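Local coordinates for protein digeranylgeranylglycerophospholipid reductase (Sulfolobus acidocaldarius, PDB 4OPC) that reduces the double bonds of geranylgeranyl chains in archaeal membrane lipid precursors, using a bound FAD, to give saturated phytanyl lipids, at residues A[283-288]-A[314-319]; A[302-307]-A[335-340]. All blocks are in the same frame, centred on the assembly; numbering follows the deposited sequence.

Contact 1 of 2, residues A[283-288]-A[314-319]; sequences GIIVIG and KAILSA
Ile285 meets Ala315 and Ile316 in a small, buried, purely apolar contact between a strand of the Rossmann-type sheet and a helix that packs on it. The strand is 284-286 and the helix is 302-322. One methyl group on the strand side does all the touching. Ile285 CD1 lies 3.9 Å from Ala315 CB and 4.0 Å from Ile316 CG1, so it rests against two consecutive helix residues. CG1 of Ile285 stands anti to the carbonyl carbon (chi1 -75°), and the extended chi2 of 172° carries CD1 out to the helix. Ile316 reaches back with the middle of its side chain, and the two isoleucines cross obliquely. Ala315 meets the end of Ile285 with its single methyl. The backbones stay well apart: the closest CA atoms, those of Ile285 and Ile316, are 8.7 Å from each other. Only 91 Å² is buried in all. Ala312, one turn earlier on the helix, also touches Ile285. Backbone hydrogen bonds join Ile285 to Val154 and Glu156 of the parallel strand 153-156. Ile316 also packs on Val153 and Val155 of that strand and on Leu25 of helix 16-25.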
loop_
_atom_site.group_PDB
_atom_site.type_symbol
_atom_site.label_atom_id
_atom_site.label_comp_id
_atom_site.label_asym_id
_atom_site.label_seq_id
_atom_site.Cartn_x
_atom_site.Cartn_y
_atom_site.Cartn_z
ATOM N N GLY A 283 -0.517 -0.734 23.648
ATOM C CA GLY A 283 0.130 -2.015 23.418
ATOM C C GLY A 283 0.170 -2.508 21.980
ATOM O O GLY A 283 0.513 -3.676 21.754
ATOM N N ILE A 284 -0.176 -1.657 21.008
ATOM C CA ILE A 284 -0.266 -2.135 19.624
ATOM C C ILE A 284 0.019 -1.043 18.603
ATOM O O ILE A 284 -0.393 0.115 18.771
ATOM C CB ILE A 284 -1.644 -2.771 19.348
ATOM C CG1 ILE A 284 -1.719 -3.319 17.924
ATOM C CG2 ILE A 284 -2.784 -1.783 19.657
ATOM C CD1 ILE A 284 -2.933 -4.218 17.673
ATOM N N ILE A 285 0.739 -1.424 17.554
ATOM C CA ILE A 285 0.927 -0.588 16.368
ATOM C C ILE A 285 0.506 -1.409 15.158
ATOM O O ILE A 285 0.753 -2.624 15.116
ATOM C CB ILE A 285 2.389 -0.127 16.235
ATOM C CG1 ILE A 285 2.683 0.974 17.258
ATOM C CG2 ILE A 285 2.712 0.328 14.792
ATOM C CD1 ILE A 285 4.162 1.346 17.332
ATOM N N VAL A 286 -0.143 -0.763 14.188
ATOM C CA VAL A 286 -0.598 -1.410 12.969
ATOM C C VAL A 286 0.164 -0.849 11.776
ATOM O O VAL A 286 0.339 0.367 11.662
ATOM C CB VAL A 286 -2.107 -1.163 12.777
ATOM C CG1 VAL A 286 -2.611 -1.860 11.521
ATOM C CG2 VAL A 286 -2.870 -1.637 14.003
ATOM N N ILE A 287 0.627 -1.732 10.891
ATOM C CA ILE A 287 1.447 -1.323 9.750
ATOM C C ILE A 287 1.025 -2.030 8.459
ATOM O O ILE A 287 0.232 -2.985 8.480
ATOM C CB ILE A 287 2.958 -1.537 10.007
ATOM C CG1 ILE A 287 3.264 -3.019 10.222
ATOM C CG2 ILE A 287 3.436 -0.714 11.200
ATOM C CD1 ILE A 287 4.757 -3.313 10.321
ATOM N N GLY A 288 1.544 -1.557 7.330
ATOM C CA GLY A 288 1.266 -2.180 6.048
ATOM C C GLY A 288 -0.192 -2.113 5.622
ATOM O O GLY A 288 -0.944 -1.216 6.041
ATOM N N LYS A 314 10.833 2.901 15.136
ATOM C CA LYS A 314 11.208 4.137 15.827
ATOM C C LYS A 314 10.336 4.391 17.058
ATOM O O LYS A 314 10.842 4.748 18.130
ATOM C CB LYS A 314 11.098 5.328 14.879
ATOM C CG LYS A 314 12.344 5.605 14.067
ATOM C CD LYS A 314 12.168 6.869 13.236
ATOM C CE LYS A 314 11.697 8.035 14.095
ATOM N NZ LYS A 314 11.719 9.325 13.348
ATOM N N ALA A 315 9.032 4.209 16.904
ATOM C CA ALA A 315 8.086 4.451 17.981
ATOM C C ALA A 315 8.295 3.461 19.124
ATOM O O ALA A 315 8.209 3.819 20.303
ATOM C CB ALA A 315 6.657 4.366 17.450
ATOM N N ILE A 316 8.573 2.213 18.769
ATOM C CA ILE A 316 8.777 1.172 19.764
ATOM C C ILE A 316 10.045 1.421 20.566
ATOM O O ILE A 316 10.040 1.303 21.795
ATOM C CB ILE A 316 8.780 -0.207 19.096
ATOM C CG1 ILE A 316 7.353 -0.552 18.684
ATOM C CG2 ILE A 316 9.337 -1.280 20.029
ATOM C CD1 ILE A 316 7.258 -1.710 17.721
ATOM N N LEU A 317 11.120 1.810 19.882
ATOM C CA LEU A 317 12.358 2.133 20.586
ATOM C C LEU A 317 12.144 3.286 21.565
ATOM O O LEU A 317 12.669 3.255 22.679
ATOM C CB LEU A 317 13.492 2.419 19.600
ATOM C CG LEU A 317 13.893 1.190 18.777
ATOM C CD1 LEU A 317 14.852 1.566 17.657
ATOM C CD2 LEU A 317 14.484 0.096 19.660
ATOM N N SER A 318 11.362 4.288 21.181
ATOM C CA SER A 318 11.061 5.383 22.093
ATOM C C SER A 318 10.250 4.909 23.297
ATOM O O SER A 318 10.528 5.302 24.437
ATOM C CB SER A 318 10.341 6.508 21.355
ATOM O OG SER A 318 11.205 7.096 20.402
ATOM N N ALA A 319 9.270 4.048 23.053
ATOM C CA ALA A 319 8.438 3.515 24.128
ATOM C C ALA A 319 9.250 2.724 25.148
ATOM O O ALA A 319 8.952 2.760 26.347
ATOM C CB ALA A 319 7.313 2.660 23.559
#

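Contact 2 of 2, residues A[302-307]-A[335-340]; sequences KGSAMI and ICYVNE. With FDA (dihydroflavine-adenine dinucleotide), chain B.
Ile307 packs against Tyr337 and Glu340 where helices 302-322 and 332-357 run roughly antiparallel, their local axes 10.9 Å apart at an angle of 146°. The apolar part centres on one methyl group. Ile307 CG2 lies 3.7 Å from Glu340 CB and 4.0 Å from Tyr337 CD1, approaching the ring obliquely. Tyr337 has CG anti to its own N (chi1 -173°), which sends the ring across to helix 302-322. There Ser304 O sits at the ring edge, and Ser304 CB is 3.7 Å from Tyr337 OH. The polar ends bond elsewhere: Tyr337 OH to Gln345, Ser304 OG to Thr293 O. A covalent tie, the disulfide Cys311-Cys336, also links the two helices.

Within the two segments, the hydrogen bonds to the cofactor all come from Lys302. Lys302 N donates to FDA O2 at 2.9 Å, with an N-H...O angle of 159°. Lys302 NZ, turned by the bend at chi4, bonds FDA O4' at 2.9 Å and, weakly, FDA O2'. Lys302 also makes a cation-pi contact with Phe16. With an alanine here, the ribityl hydroxyl O4' and, more weakly, O2' would probably lose this donor, and Phe16 its cation. A helix N-terminus whose backbone N-H bonds the flavin O2 is an arrangement seen in many Rossmann-type flavoproteins.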
loop_
_atom_site.group_PDB
_atom_site.type_symbol
_atom_site.label_atom_id
_atom_site.label_comp_id
_atom_site.label_asym_id
_atom_site.label_seq_id
_atom_site.Cartn_x
_atom_site.Cartn_y
_atom_site.Cartn_z
ATOM N N LYS A 302 4.281 -1.647 -1.309
ATOM C CA LYS A 302 5.456 -2.258 -0.693
ATOM C C LYS A 302 6.409 -1.214 -0.117
ATOM O O LYS A 302 6.924 -1.386 0.994
ATOM C CB LYS A 302 6.145 -3.207 -1.667
ATOM C CG LYS A 302 5.524 -4.595 -1.624
ATOM C CD LYS A 302 6.199 -5.563 -2.574
ATOM C CE LYS A 302 5.838 -7.002 -2.207
ATOM N NZ LYS A 302 4.363 -7.268 -2.294
ATOM N N GLY A 303 6.629 -0.119 -0.837
ATOM C CA GLY A 303 7.452 0.964 -0.310
ATOM C C GLY A 303 6.885 1.583 0.955
ATOM O O GLY A 303 7.580 1.731 1.966
ATOM N N SER A 304 5.604 1.917 0.920
ATOM C CA SER A 304 4.971 2.510 2.083
ATOM C C SER A 304 4.844 1.503 3.240
ATOM O O SER A 304 4.909 1.897 4.410
ATOM C CB SER A 304 3.629 3.124 1.696
ATOM O OG SER A 304 2.853 2.195 0.948
ATOM N N ALA A 305 4.703 0.214 2.929
ATOM C CA ALA A 305 4.778 -0.815 3.970
ATOM C C ALA A 305 6.110 -0.721 4.696
ATOM O O ALA A 305 6.152 -0.763 5.927
ATOM C CB ALA A 305 4.624 -2.200 3.370
ATOM N N MET A 306 7.202 -0.627 3.938
ATOM C CA MET A 306 8.529 -0.472 4.549
ATOM C C MET A 306 8.651 0.811 5.374
ATOM O O MET A 306 9.234 0.796 6.454
ATOM C CB MET A 306 9.631 -0.541 3.498
ATOM C CG MET A 306 9.713 -1.909 2.818
ATOM S SD MET A 306 11.199 -2.143 1.841
ATOM C CE MET A 306 10.741 -1.048 0.529
ATOM N N ILE A 307 8.093 1.912 4.874
ATOM C CA ILE A 307 8.081 3.144 5.654
ATOM C C ILE A 307 7.344 2.905 6.973
ATOM O O ILE A 307 7.810 3.309 8.035
ATOM C CB ILE A 307 7.421 4.295 4.875
ATOM C CG1 ILE A 307 8.240 4.636 3.621
ATOM C CG2 ILE A 307 7.270 5.509 5.785
ATOM C CD1 ILE A 307 7.587 5.708 2.739
ATOM N N ILE A 335 2.850 10.270 14.099
ATOM C CA ILE A 335 3.553 11.482 13.684
ATOM C C ILE A 335 4.562 11.178 12.573
ATOM O O ILE A 335 4.587 11.852 11.532
ATOM C CB ILE A 335 4.280 12.133 14.861
ATOM C CG1 ILE A 335 3.315 12.401 16.026
ATOM C CG2 ILE A 335 4.988 13.406 14.401
ATOM C CD1 ILE A 335 2.091 13.188 15.641
ATOM N N CYS A 336 5.376 10.150 12.790
ATOM C CA CYS A 336 6.382 9.725 11.816
ATOM C C CYS A 336 5.727 9.315 10.506
ATOM O O CYS A 336 6.108 9.808 9.433
ATOM C CB CYS A 336 7.202 8.553 12.386
ATOM S SG CYS A 336 8.344 7.666 11.231
ATOM N N TYR A 337 4.725 8.440 10.572
ATOM C CA TYR A 337 4.133 7.938 9.334
ATOM C C TYR A 337 3.399 9.010 8.537
ATOM O O TYR A 337 3.534 9.061 7.311
ATOM C CB TYR A 337 3.225 6.719 9.563
ATOM C CG TYR A 337 2.804 6.165 8.240
ATOM C CD1 TYR A 337 3.674 5.380 7.488
ATOM C CD2 TYR A 337 1.580 6.497 7.679
ATOM C CE1 TYR A 337 3.310 4.913 6.236
ATOM C CE2 TYR A 337 1.219 6.034 6.427
ATOM C CZ TYR A 337 2.094 5.247 5.709
ATOM O OH TYR A 337 1.772 4.791 4.456
ATOM N N VAL A 338 2.628 9.855 9.215
ATOM C CA VAL A 338 1.951 10.951 8.520
ATOM C C VAL A 338 2.961 11.893 7.856
ATOM O O VAL A 338 2.769 12.287 6.703
ATOM C CB VAL A 338 0.988 11.710 9.460
ATOM C CG1 VAL A 338 0.481 12.976 8.798
ATOM C CG2 VAL A 338 -0.182 10.799 9.858
ATOM N N ASN A 339 4.056 12.206 8.536
ATOM C CA ASN A 339 5.083 13.049 7.925
ATOM C C ASN A 339 5.752 12.386 6.718
ATOM O O ASN A 339 6.012 13.037 5.706
ATOM C CB ASN A 339 6.150 13.442 8.944
ATOM C CG ASN A 339 5.652 14.455 9.958
ATOM O OD1 ASN A 339 4.651 15.134 9.735
ATOM N ND2 ASN A 339 6.357 14.567 11.078
ATOM N N GLU A 340 6.029 11.088 6.815
ATOM C CA GLU A 340 6.791 10.414 5.767
ATOM C C GLU A 340 5.961 10.003 4.555
ATOM O O GLU A 340 6.513 9.871 3.461
ATOM C CB GLU A 340 7.496 9.166 6.328
ATOM C CG GLU A 340 8.550 9.435 7.406
ATOM C CD GLU A 340 9.788 10.152 6.883
ATOM O OE1 GLU A 340 9.964 10.242 5.651
ATOM O OE2 GLU A 340 10.591 10.622 7.714
HETATM P PA FDA B . 1.111 -8.933 3.160
HETATM O O1A FDA B . -0.273 -9.337 2.833
HETATM O O2A FDA B . 2.153 -9.029 2.051
HETATM O O5B FDA B . 1.630 -9.804 4.376
HETATM C C5B FDA B . 0.757 -10.113 5.481
HETATM C C4B FDA B . 1.285 -11.364 6.132
HETATM O O4B FDA B . 0.564 -11.607 7.357
HETATM C C3B FDA B . 1.157 -12.638 5.289
HETATM O O3B FDA B . 2.435 -13.227 5.054
HETATM C C2B FDA B . 0.183 -13.518 6.096
HETATM O O2B FDA B . 0.483 -14.901 5.993
HETATM C C1B FDA B . 0.398 -13.002 7.510
HETATM N N9A FDA B . -0.701 -13.174 8.453
HETATM C C8A FDA B . -1.978 -12.684 8.339
HETATM N N7A FDA B . -2.737 -12.923 9.384
HETATM C C5A FDA B . -1.896 -13.608 10.249
HETATM C C6A FDA B . -2.080 -14.100 11.556
HETATM N N6A FDA B . -3.198 -13.929 12.263
HETATM N N1A FDA B . -1.025 -14.685 12.155
HETATM C C2A FDA B . 0.113 -14.824 11.467
HETATM N N3A FDA B . 0.417 -14.366 10.250
HETATM C C4A FDA B . -0.631 -13.738 9.703
HETATM N N1 FDA B . 2.629 -2.690 -4.291
HETATM C C2 FDA B . 3.807 -2.226 -4.818
HETATM O O2 FDA B . 4.588 -1.558 -4.148
HETATM N N3 FDA B . 4.091 -2.570 -6.114
HETATM C C4 FDA B . 3.270 -3.241 -6.997
HETATM O O4 FDA B . 3.711 -3.598 -8.088
HETATM C C4X FDA B . 2.043 -3.640 -6.424
HETATM N N5 FDA B . 1.159 -4.345 -7.187
HETATM C C5X FDA B . 0.122 -5.032 -6.591
HETATM C C6 FDA B . -0.610 -5.967 -7.310
HETATM C C7 FDA B . -1.596 -6.736 -6.711
HETATM C C7M FDA B . -2.268 -7.825 -7.506
HETATM C C8 FDA B . -1.899 -6.534 -5.356
HETATM C C8M FDA B . -2.919 -7.404 -4.659
HETATM C C9 FDA B . -1.180 -5.580 -4.632
HETATM C C9A FDA B . -0.161 -4.845 -5.227
HETATM N N10 FDA B . 0.615 -3.902 -4.515
HETATM C C10 FDA B . 1.769 -3.407 -5.083
HETATM C "C1'" FDA B . 0.412 -3.671 -3.063
HETATM C "C2'" FDA B . 1.422 -4.487 -2.235
HETATM O "O2'" FDA B . 1.507 -5.829 -2.725
HETATM C "C3'" FDA B . 0.995 -4.533 -0.766
HETATM O "O3'" FDA B . 0.668 -3.211 -0.358
HETATM C "C4'" FDA B . 2.064 -5.040 0.212
HETATM O "O4'" FDA B . 2.659 -6.255 -0.243
HETATM C "C5'" FDA B . 1.493 -5.229 1.598
HETATM O "O5'" FDA B . 2.490 -5.805 2.467
HETATM P P FDA B . 2.086 -6.260 3.936
HETATM O O1P FDA B . 3.312 -6.781 4.564
HETATM O O2P FDA B . 1.315 -5.171 4.667
HETATM O O3P FDA B . 1.011 -7.427 3.723
#

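Overall arrangement
Helix 302-322 joins the two contacts. Its N-terminal end, in contact 2, meets the flavin and helix 332-357. About three turns later, in contact 1, it packs on strand 284-286. The contact centres are 12 Å apart, and they touch directly where Gly288 CA lies 4.3 Å from Ala305 CB. Gly288 and Lys302 both belong to the FAD pocket, one just past the strand and one at the helix start. The side chain of Ile285 is about 12 Å from the cofactor, so the touching residues of contact 1 lie away from it, although Gly288 reaches it. Contact 2 borders both pockets: Ile307 also touches the bound phospholipid and lies about 4 Å from His56, side chain to side chain.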